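Local coordinates for protein KLLA0E08119p (Kluyveromyces lactis, PDB 3VA7) that probably catalyses the ATP- and biotin-dependent carboxylation of urea to urea-1-carboxylate, this chain being the urea carboxylase part of a longer two-function enzyme, at residues A[485-490]-A[619-624]; A[530-535]-A[577-582]; A[546-551]-A[589-594]. One frame throughout, in Å; residues are numbered along the deposited sequence.

Contact 1 (A[485-490]-A[619-624])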
loop_
_atom_site.group_PDB
_atom_site.type_symbol
_atom_site.label_atom_id
_atom_site.label_comp_id
_atom_site.label_asym_id
_atom_site.label_seq_id
_atom_site.Cartn_x
_atom_site.Cartn_y
_atom_site.Cartn_z
ATOM N N ALA A 485 -6.512 -14.529 -12.141
ATOM C CA ALA A 485 -5.062 -14.416 -12.111
ATOM C C ALA A 485 -4.487 -13.060 -11.629
ATOM O O ALA A 485 -3.359 -13.023 -11.100
ATOM C CB ALA A 485 -4.521 -14.728 -13.474
ATOM N N ASN A 486 -5.208 -11.953 -11.865
ATOM C CA ASN A 486 -4.716 -10.632 -11.537
ATOM C C ASN A 486 -5.787 -9.572 -11.627
ATOM O O ASN A 486 -5.777 -8.711 -12.523
ATOM C CB ASN A 486 -3.541 -10.245 -12.442
ATOM C CG ASN A 486 -2.383 -9.639 -11.653
ATOM O OD1 ASN A 486 -2.160 -8.429 -11.674
ATOM N ND2 ASN A 486 -1.667 -10.488 -10.923
ATOM N N THR A 487 -6.691 -9.602 -10.665
ATOM C CA THR A 487 -7.865 -8.766 -10.710
ATOM C C THR A 487 -7.682 -7.563 -9.776
ATOM O O THR A 487 -7.483 -7.768 -8.582
ATOM C CB THR A 487 -9.085 -9.639 -10.320
ATOM O OG1 THR A 487 -9.089 -10.784 -11.184
ATOM C CG2 THR A 487 -10.424 -8.917 -10.457
ATOM N N SER A 488 -7.758 -6.334 -10.312
ATOM C CA SER A 488 -7.521 -5.099 -9.551
ATOM C C SER A 488 -8.578 -4.027 -9.758
ATOM O O SER A 488 -9.013 -3.786 -10.900
ATOM C CB SER A 488 -6.174 -4.478 -9.912
ATOM O OG SER A 488 -6.009 -4.283 -11.301
ATOM N N VAL A 489 -8.970 -3.365 -8.668
ATOM C CA VAL A 489 -9.734 -2.158 -8.771
ATOM C C VAL A 489 -8.903 -1.121 -9.471
ATOM O O VAL A 489 -7.774 -0.911 -9.073
ATOM C CB VAL A 489 -9.996 -1.569 -7.421
ATOM C CG1 VAL A 489 -10.788 -0.227 -7.567
ATOM C CG2 VAL A 489 -10.692 -2.584 -6.557
ATOM N N GLN A 490 -9.453 -0.474 -10.501
ATOM C CA GLN A 490 -8.744 0.590 -11.240
ATOM C C GLN A 490 -9.699 1.716 -11.504
ATOM O O GLN A 490 -10.918 1.457 -11.470
ATOM C CB GLN A 490 -8.190 0.072 -12.571
ATOM C CG GLN A 490 -7.172 -1.013 -12.419
ATOM C CD GLN A 490 -5.889 -0.494 -11.807
ATOM O OE1 GLN A 490 -5.045 -1.288 -11.386
ATOM N NE2 GLN A 490 -5.734 0.841 -11.741
ATOM N N ARG A 619 -3.529 -4.172 -3.399
ATOM C CA ARG A 619 -3.179 -5.444 -4.084
ATOM C C ARG A 619 -4.298 -6.015 -4.950
ATOM O O ARG A 619 -5.440 -5.581 -4.853
ATOM C CB ARG A 619 -2.768 -6.553 -3.079
ATOM C CG ARG A 619 -3.825 -6.819 -1.997
ATOM C CD ARG A 619 -3.913 -8.283 -1.494
ATOM N NE ARG A 619 -4.952 -8.428 -0.455
ATOM C CZ ARG A 619 -6.227 -8.796 -0.686
ATOM N NH1 ARG A 619 -6.655 -9.056 -1.940
ATOM N NH2 ARG A 619 -7.097 -8.882 0.326
ATOM N N ILE A 620 -3.956 -7.039 -5.738
ATOM C CA ILE A 620 -4.948 -7.848 -6.470
ATOM C C ILE A 620 -5.918 -8.559 -5.525
ATOM O O ILE A 620 -5.615 -8.787 -4.352
ATOM C CB ILE A 620 -4.295 -8.860 -7.409
ATOM C CG1 ILE A 620 -3.516 -9.928 -6.648
ATOM C CG2 ILE A 620 -3.399 -8.156 -8.460
ATOM C CD1 ILE A 620 -3.049 -11.043 -7.580
ATOM N N LEU A 621 -7.107 -8.866 -6.021
ATOM C CA LEU A 621 -8.125 -9.495 -5.201
ATOM C C LEU A 621 -7.696 -10.897 -4.791
ATOM O O LEU A 621 -6.861 -11.507 -5.461
ATOM C CB LEU A 621 -9.431 -9.556 -5.946
ATOM C CG LEU A 621 -10.025 -8.235 -6.383
ATOM C CD1 LEU A 621 -11.549 -8.358 -6.554
ATOM C CD2 LEU A 621 -9.687 -7.218 -5.328
ATOM N N LYS A 622 -8.267 -11.376 -3.681
ATOM C CA LYS A 622 -7.989 -12.706 -3.103
ATOM C C LYS A 622 -9.283 -13.457 -2.739
ATOM O O LYS A 622 -10.343 -12.829 -2.418
ATOM C CB LYS A 622 -7.127 -12.575 -1.827
ATOM C CG LYS A 622 -5.589 -12.548 -2.056
ATOM C CD LYS A 622 -4.807 -12.277 -0.732
ATOM C CE LYS A 622 -3.428 -12.939 -0.768
ATOM N NZ LYS A 622 -2.243 -12.028 -0.447
ATOM N N LEU A 623 -9.189 -14.796 -2.738
ATOM C CA LEU A 623 -10.317 -15.672 -2.325
ATOM C C LEU A 623 -10.770 -15.165 -1.002
ATOM O O LEU A 623 -9.949 -14.982 -0.119
ATOM C CB LEU A 623 -9.865 -17.128 -2.166
ATOM C CG LEU A 623 -10.854 -18.305 -1.938
ATOM C CD1 LEU A 623 -10.046 -19.512 -1.444
ATOM C CD2 LEU A 623 -12.004 -18.023 -0.949
ATOM N N GLY A 624 -12.059 -14.883 -0.867
ATOM C CA GLY A 624 -12.576 -14.369 0.399
ATOM C C GLY A 624 -12.778 -12.876 0.512
ATOM O O GLY A 624 -13.588 -12.438 1.338
HETATM O O HOH W 1 -6.514 -11.490 -8.494
HETATM O O HOH W 2 -7.039 -3.613 -5.974
#

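Contact 2 (A[530-535]-A[577-582])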
loop_
_atom_site.group_PDB
_atom_site.type_symbol
_atom_site.label_atom_id
_atom_site.label_comp_id
_atom_site.label_asym_id
_atom_site.label_seq_id
_atom_site.Cartn_x
_atom_site.Cartn_y
_atom_site.Cartn_z
ATOM N N LEU A 530 -13.278 -3.285 -12.260
ATOM C CA LEU A 530 -12.190 -4.274 -12.157
ATOM C C LEU A 530 -11.499 -4.536 -13.483
ATOM O O LEU A 530 -12.138 -4.734 -14.511
ATOM C CB LEU A 530 -12.665 -5.610 -11.574
ATOM C CG LEU A 530 -13.373 -5.615 -10.195
ATOM C CD1 LEU A 530 -13.941 -7.003 -9.886
ATOM C CD2 LEU A 530 -12.444 -5.085 -9.066
ATOM N N GLU A 531 -10.180 -4.517 -13.461
ATOM C CA GLU A 531 -9.400 -4.980 -14.578
ATOM C C GLU A 531 -9.142 -6.442 -14.335
ATOM O O GLU A 531 -8.536 -6.815 -13.291
ATOM C CB GLU A 531 -8.058 -4.253 -14.644
ATOM C CG GLU A 531 -7.111 -4.836 -15.654
ATOM C CD GLU A 531 -5.996 -3.877 -15.972
ATOM O OE1 GLU A 531 -4.851 -4.119 -15.520
ATOM O OE2 GLU A 531 -6.248 -2.867 -16.672
ATOM N N ILE A 532 -9.616 -7.256 -15.289
ATOM C CA ILE A 532 -9.311 -8.682 -15.333
ATOM C C ILE A 532 -8.192 -8.949 -16.309
ATOM O O ILE A 532 -8.265 -8.546 -17.447
ATOM C CB ILE A 532 -10.557 -9.503 -15.723
ATOM C CG1 ILE A 532 -11.411 -9.706 -14.479
ATOM C CG2 ILE A 532 -10.217 -10.905 -16.278
ATOM C CD1 ILE A 532 -12.718 -9.034 -14.502
ATOM N N THR A 533 -7.190 -9.684 -15.869
ATOM C CA THR A 533 -6.087 -10.046 -16.715
ATOM C C THR A 533 -5.983 -11.569 -16.870
ATOM O O THR A 533 -5.803 -12.260 -15.871
ATOM C CB THR A 533 -4.731 -9.590 -16.073
ATOM O OG1 THR A 533 -4.833 -8.256 -15.528
ATOM C CG2 THR A 533 -3.530 -9.771 -17.067
ATOM N N LEU A 534 -5.991 -12.062 -18.115
ATOM C CA LEU A 534 -5.825 -13.503 -18.479
ATOM C C LEU A 534 -6.965 -14.478 -18.073
ATOM O O LEU A 534 -7.406 -15.230 -18.905
ATOM C CB LEU A 534 -4.462 -14.043 -18.131
ATOM C CG LEU A 534 -3.323 -13.475 -19.005
ATOM C CD1 LEU A 534 -1.955 -14.004 -18.483
ATOM C CD2 LEU A 534 -3.478 -13.750 -20.501
ATOM N N ASN A 535 -7.458 -14.437 -16.839
ATOM C CA ASN A 535 -8.730 -15.071 -16.485
ATOM C C ASN A 535 -9.336 -14.434 -15.248
ATOM O O ASN A 535 -8.603 -13.964 -14.372
ATOM C CB ASN A 535 -8.582 -16.589 -16.270
ATOM C CG ASN A 535 -7.523 -16.923 -15.265
ATOM O OD1 ASN A 535 -6.339 -17.074 -15.614
ATOM N ND2 ASN A 535 -7.938 -17.076 -14.001
ATOM N N LEU A 577 -21.677 -14.282 -10.677
ATOM C CA LEU A 577 -21.037 -13.837 -11.919
ATOM C C LEU A 577 -19.701 -14.493 -11.977
ATOM O O LEU A 577 -19.009 -14.562 -10.987
ATOM C CB LEU A 577 -20.886 -12.307 -11.949
ATOM C CG LEU A 577 -20.077 -11.609 -13.065
ATOM C CD1 LEU A 577 -20.656 -11.827 -14.453
ATOM C CD2 LEU A 577 -19.966 -10.097 -12.787
ATOM N N SER A 578 -19.334 -15.004 -13.127
ATOM C CA SER A 578 -18.033 -15.621 -13.265
ATOM C C SER A 578 -17.457 -15.301 -14.644
ATOM O O SER A 578 -18.126 -15.491 -15.665
ATOM C CB SER A 578 -18.154 -17.134 -13.036
ATOM O OG SER A 578 -17.228 -17.865 -13.833
ATOM N N VAL A 579 -16.231 -14.789 -14.678
ATOM C CA VAL A 579 -15.591 -14.555 -15.957
ATOM C C VAL A 579 -14.325 -15.360 -16.117
ATOM O O VAL A 579 -13.474 -15.366 -15.267
ATOM C CB VAL A 579 -15.526 -13.023 -16.406
ATOM C CG1 VAL A 579 -16.058 -12.045 -15.347
ATOM C CG2 VAL A 579 -14.184 -12.651 -16.988
ATOM N N GLY A 580 -14.256 -16.087 -17.226
ATOM C CA GLY A 580 -13.308 -17.155 -17.407
ATOM C C GLY A 580 -12.052 -16.695 -18.045
ATOM O O GLY A 580 -11.512 -15.709 -17.651
ATOM N N LYS A 581 -11.596 -17.415 -19.053
ATOM C CA LYS A 581 -10.294 -17.191 -19.640
ATOM C C LYS A 581 -10.476 -16.192 -20.760
ATOM O O LYS A 581 -11.526 -16.163 -21.413
ATOM C CB LYS A 581 -9.777 -18.522 -20.163
ATOM C CG LYS A 581 -8.321 -18.567 -20.587
ATOM C CD LYS A 581 -7.920 -20.045 -20.908
ATOM C CE LYS A 581 -6.431 -20.175 -21.375
ATOM N NZ LYS A 581 -6.288 -19.971 -22.875
ATOM N N VAL A 582 -9.485 -15.337 -20.958
ATOM C CA VAL A 582 -9.503 -14.408 -22.061
ATOM C C VAL A 582 -8.913 -15.098 -23.318
ATOM O O VAL A 582 -7.720 -15.401 -23.372
ATOM C CB VAL A 582 -8.779 -13.064 -21.721
ATOM C CG1 VAL A 582 -8.986 -12.016 -22.834
ATOM C CG2 VAL A 582 -9.241 -12.494 -20.365
#

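Contact 3 (A[546-551]-A[589-594])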
loop_
_atom_site.group_PDB
_atom_site.type_symbol
_atom_site.label_atom_id
_atom_site.label_comp_id
_atom_site.label_asym_id
_atom_site.label_seq_id
_atom_site.Cartn_x
_atom_site.Cartn_y
_atom_site.Cartn_z
ATOM N N VAL A 546 -26.387 -3.531 -11.625
ATOM C CA VAL A 546 -26.133 -3.777 -13.028
ATOM C C VAL A 546 -24.607 -3.955 -13.263
ATOM O O VAL A 546 -23.816 -3.351 -12.590
ATOM C CB VAL A 546 -26.721 -2.611 -13.904
ATOM C CG1 VAL A 546 -26.647 -2.944 -15.377
ATOM C CG2 VAL A 546 -28.157 -2.238 -13.489
ATOM N N ILE A 547 -24.222 -4.753 -14.255
ATOM C CA ILE A 547 -22.857 -5.187 -14.503
ATOM C C ILE A 547 -22.604 -5.130 -15.994
ATOM O O ILE A 547 -23.540 -5.223 -16.780
ATOM C CB ILE A 547 -22.714 -6.661 -13.955
ATOM C CG1 ILE A 547 -21.935 -6.659 -12.651
ATOM C CG2 ILE A 547 -22.151 -7.741 -14.946
ATOM C CD1 ILE A 547 -22.664 -5.941 -11.535
ATOM N N ALA A 548 -21.354 -5.008 -16.416
ATOM C CA ALA A 548 -21.069 -5.169 -17.818
ATOM C C ALA A 548 -19.664 -5.608 -17.916
ATOM O O ALA A 548 -18.902 -5.387 -16.989
ATOM C CB ALA A 548 -21.249 -3.876 -18.523
ATOM N N VAL A 549 -19.309 -6.259 -19.021
ATOM C CA VAL A 549 -17.922 -6.704 -19.243
ATOM C C VAL A 549 -17.500 -6.256 -20.625
ATOM O O VAL A 549 -18.266 -6.331 -21.578
ATOM C CB VAL A 549 -17.771 -8.226 -19.096
ATOM C CG1 VAL A 549 -16.344 -8.656 -19.291
ATOM C CG2 VAL A 549 -18.236 -8.656 -17.701
ATOM N N SER A 550 -16.288 -5.754 -20.738
ATOM C CA SER A 550 -15.838 -5.227 -22.016
ATOM C C SER A 550 -14.357 -5.486 -22.118
ATOM O O SER A 550 -13.708 -5.644 -21.083
ATOM C CB SER A 550 -16.157 -3.723 -22.137
ATOM O OG SER A 550 -16.119 -3.357 -23.508
ATOM N N GLY A 551 -13.826 -5.530 -23.331
ATOM C CA GLY A 551 -12.436 -5.784 -23.501
ATOM C C GLY A 551 -12.224 -7.017 -24.342
ATOM O O GLY A 551 -12.839 -7.175 -25.391
ATOM N N TYR A 589 -12.856 -5.909 -18.557
ATOM C CA TYR A 589 -13.225 -4.948 -17.501
ATOM C C TYR A 589 -14.581 -5.176 -17.046
ATOM O O TYR A 589 -15.501 -5.278 -17.847
ATOM C CB TYR A 589 -13.081 -3.480 -17.965
ATOM C CG TYR A 589 -11.652 -3.245 -18.234
ATOM C CD1 TYR A 589 -11.099 -3.585 -19.483
ATOM C CD2 TYR A 589 -10.799 -2.809 -17.193
ATOM C CE1 TYR A 589 -9.699 -3.445 -19.688
ATOM C CE2 TYR A 589 -9.439 -2.650 -17.407
ATOM C CZ TYR A 589 -8.882 -3.000 -18.624
ATOM O OH TYR A 589 -7.520 -2.830 -18.821
ATOM N N LEU A 590 -14.730 -5.261 -15.739
ATOM C CA LEU A 590 -16.022 -5.564 -15.179
ATOM C C LEU A 590 -16.544 -4.393 -14.414
ATOM O O LEU A 590 -16.029 -4.103 -13.339
ATOM C CB LEU A 590 -15.884 -6.748 -14.269
ATOM C CG LEU A 590 -17.049 -6.918 -13.318
ATOM C CD1 LEU A 590 -18.329 -7.196 -14.086
ATOM C CD2 LEU A 590 -16.673 -8.052 -12.446
ATOM N N SER A 591 -17.554 -3.718 -14.937
ATOM C CA SER A 591 -18.064 -2.531 -14.270
ATOM C C SER A 591 -19.328 -2.820 -13.486
ATOM O O SER A 591 -20.018 -3.769 -13.775
ATOM C CB SER A 591 -18.315 -1.420 -15.282
ATOM O OG SER A 591 -19.205 -1.836 -16.299
ATOM N N ILE A 592 -19.631 -2.005 -12.498
ATOM C CA ILE A 592 -20.751 -2.241 -11.605
ATOM C C ILE A 592 -21.365 -0.876 -11.521
ATOM O O ILE A 592 -20.622 0.086 -11.300
ATOM C CB ILE A 592 -20.318 -2.498 -10.154
ATOM C CG1 ILE A 592 -19.184 -3.526 -10.003
ATOM C CG2 ILE A 592 -21.500 -2.766 -9.282
ATOM C CD1 ILE A 592 -19.233 -4.680 -10.903
ATOM N N ARG A 593 -22.674 -0.755 -11.741
ATOM C CA ARG A 593 -23.330 0.546 -11.643
ATOM C C ARG A 593 -23.032 1.171 -10.263
ATOM O O ARG A 593 -23.169 0.505 -9.244
ATOM C CB ARG A 593 -24.854 0.425 -11.903
ATOM C CG ARG A 593 -25.528 1.786 -12.162
ATOM C CD ARG A 593 -27.067 1.676 -12.185
ATOM N NE ARG A 593 -27.765 2.956 -12.286
ATOM C CZ ARG A 593 -27.666 3.806 -13.317
ATOM N NH1 ARG A 593 -26.865 3.523 -14.349
ATOM N NH2 ARG A 593 -28.354 4.965 -13.311
ATOM N N GLY A 594 -22.578 2.423 -10.253
ATOM C CA GLY A 594 -22.248 3.125 -9.024
ATOM C C GLY A 594 -20.788 2.985 -8.589
ATOM O O GLY A 594 -20.327 3.719 -7.716
#

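Contact 1 (A[485-490]-A[619-624])
Thr487 and Leu621 meet first through their backbones: the amide N of Leu621 donates to O of Thr487 over 2.8 Å. The bond is fairly straight, 162° at the hydrogen, and arrives almost end-on to the carbonyl. The same Thr487 O takes a CA-H contact from Ile620, with CA and O 3.3 Å apart. Beside the bond, CG2 of Thr487 lies 4.1 Å from CD1 of Leu621. A chi1 of -54° turns OG1 of Thr487 back to a hydrogen bond with Pro483 O and swings CG2 anti to the backbone N, on the side of Leu621. The side chains of Asn486 and Ile620 cross at about a right angle. OD1 of Asn486 sits 3.5 Å from CG2 of Ile620, and its ND2 sits 3.7 Å from CD1 of Ile620. ND2 of Asn486 also donates, near the amide plane, to O of Ala485 at 3.1 Å. With an alanine in place of Asn486, O of Ala485 would probably be left without this donor and Ile620 without the amide that lies against it. Strand 488-490 is an outermost strand of a five-stranded antiparallel sheet. Segment 619-624 is a loop that leads into strand 626-628, at the margin of a six-stranded antiparallel sheet, so the contact ties the two sheets at their borders. One water accepts from Thr487 N at 2.9 Å and can donate to Leu621 O. Another donates to Arg619 O at 2.8 Å and accepts only weakly from Val489 N. Within the loop, Arg619 NH1 donates to Ile620 O, and its NH2 makes a salt bridge with Asp625.

Contact 2 (A[530-535]-A[577-582])
Leu534 and Val582 make the firm part of this contact. The amide N of Val582 donates to O of Leu534 at 2.9 Å. The N-H points almost straight at the oxygen, but it comes in from above the carbonyl plane. CG2 of Val582 covers the same Leu534 O at 3.6 Å. It gets there because CG1 takes the position anti to the backbone N, chi1 -172°, which sets CG2 beside that N. Next to it Asn535 and Lys581 form a single backbone bridge, with CA atoms 4.1 Å apart. CA of Asn535 gives a CA-H contact to Gly580 O at 3.1 Å, and CB of Asn535 rests against the same oxygen. Leu534 has left its strand: its phi of 68° and psi of -47°, with a weak bond from Asn535 N to Thr533 O, are consistent with a classic gamma turn. The turn brings the end of strand 529-533, from a five-stranded antiparallel sheet, onto strand 576-582 of a six-stranded one. Here the backbones join the two sheets, within the carboxyltransferase domain. Inside, the packing is apolar and looser. CG2 of Ile532 is 4.4 Å from CG2 of Val579 and 4.5 Å from CG2 of Val582. Leu590 touches Ile532 from strand 587-592, and Val554 of strand 553-558 touches both valines. Toward solvent the contact thins out. Only the first part of the Lys581 chain takes part, with CG 3.8 Å from Leu534 O, and the chain then leads away from the contact. The amide of Asn535 likewise turns away from strand 576-582. Tyr1174 packs on Asn535 and Leu534, so this side is not wholly open.

Contact 3 (A[546-551]-A[589-594])
Ala548 and Ser591, then Ser550 and Tyr589, are the hydrogen-bonded pairs of two antiparallel strands, 546-550 and 589-592, whose axes approach to 4.7 Å at 162°. Ile547 with Ile592 and Val549 with Leu590 are the non-hydrogen-bonded pairs between them. Ser591 N reaches Ala548 O at 3.0 Å, and Tyr589 N reaches Ser550 O at 2.7 Å. Arg593 N continues the ladder to Val546 O at 3.0 Å. They are neighbouring inner strands of a five-stranded antiparallel sheet in the carboxyltransferase domain. One face carries aliphatic groups alone. Ile547 and Ile592 lie side by side and point the same way, with their CD1 atoms 3.7 Å apart. Leu590, with CG anti to the backbone N at a chi1 of 163°, sets CD1 3.9 Å from both CG1 of Ile547 and CG2 of Val549. Phe541 and Leu539 of strand 538-541 cover this face. The other face, with Ala548, Ser550, Tyr589 and Ser591, is mixed and carries three hydroxyls. CB of Ala548 lies 3.6 Å from OG of Ser591. The Tyr589 ring meets Ser550 O at its edge, with CD1 of Tyr589 3.7 Å from that oxygen. At Gly551 the backbone angles call for glycine, since a CB would jam against the preceding carbonyl O. Helix 511-520 packs on this face, and Ser591 OG bonds to Ala517 O. Ser550 OG bonds to Asn566, and Tyr589 OH bonds to Glu531 and to Asp510 N. The buried hydroxyls thus all have partners: one face holds by apolar packing, and the other adds hydrogen bonds to the helix, loops and neighbouring strand 529-533.

Overall arrangement
Contacts 1, 2 and 3 all reach the same five-stranded sheet. Contact 2 touches both of the others: its centre is about 11 Å from that of contact 1 and about 12 Å from that of contact 3. Strand 488-490 joins strand 529-533 through Ser488 O and Glu531 N, 2.9 Å apart. Strand 529-533 joins strand 587-592 through Leu530 O and Leu590 N, also 2.9 Å. Leu577 CD2 meets Leu590 CD1 at 3.6 Å, linking the second sheet. Contacts 1 and 3 do not touch; their centres are about 15 Å apart and their nearest atoms about 6 Å. The Asn486 side chain is about 13 Å from the bound biotin group, so contact 1 lies outside that pocket.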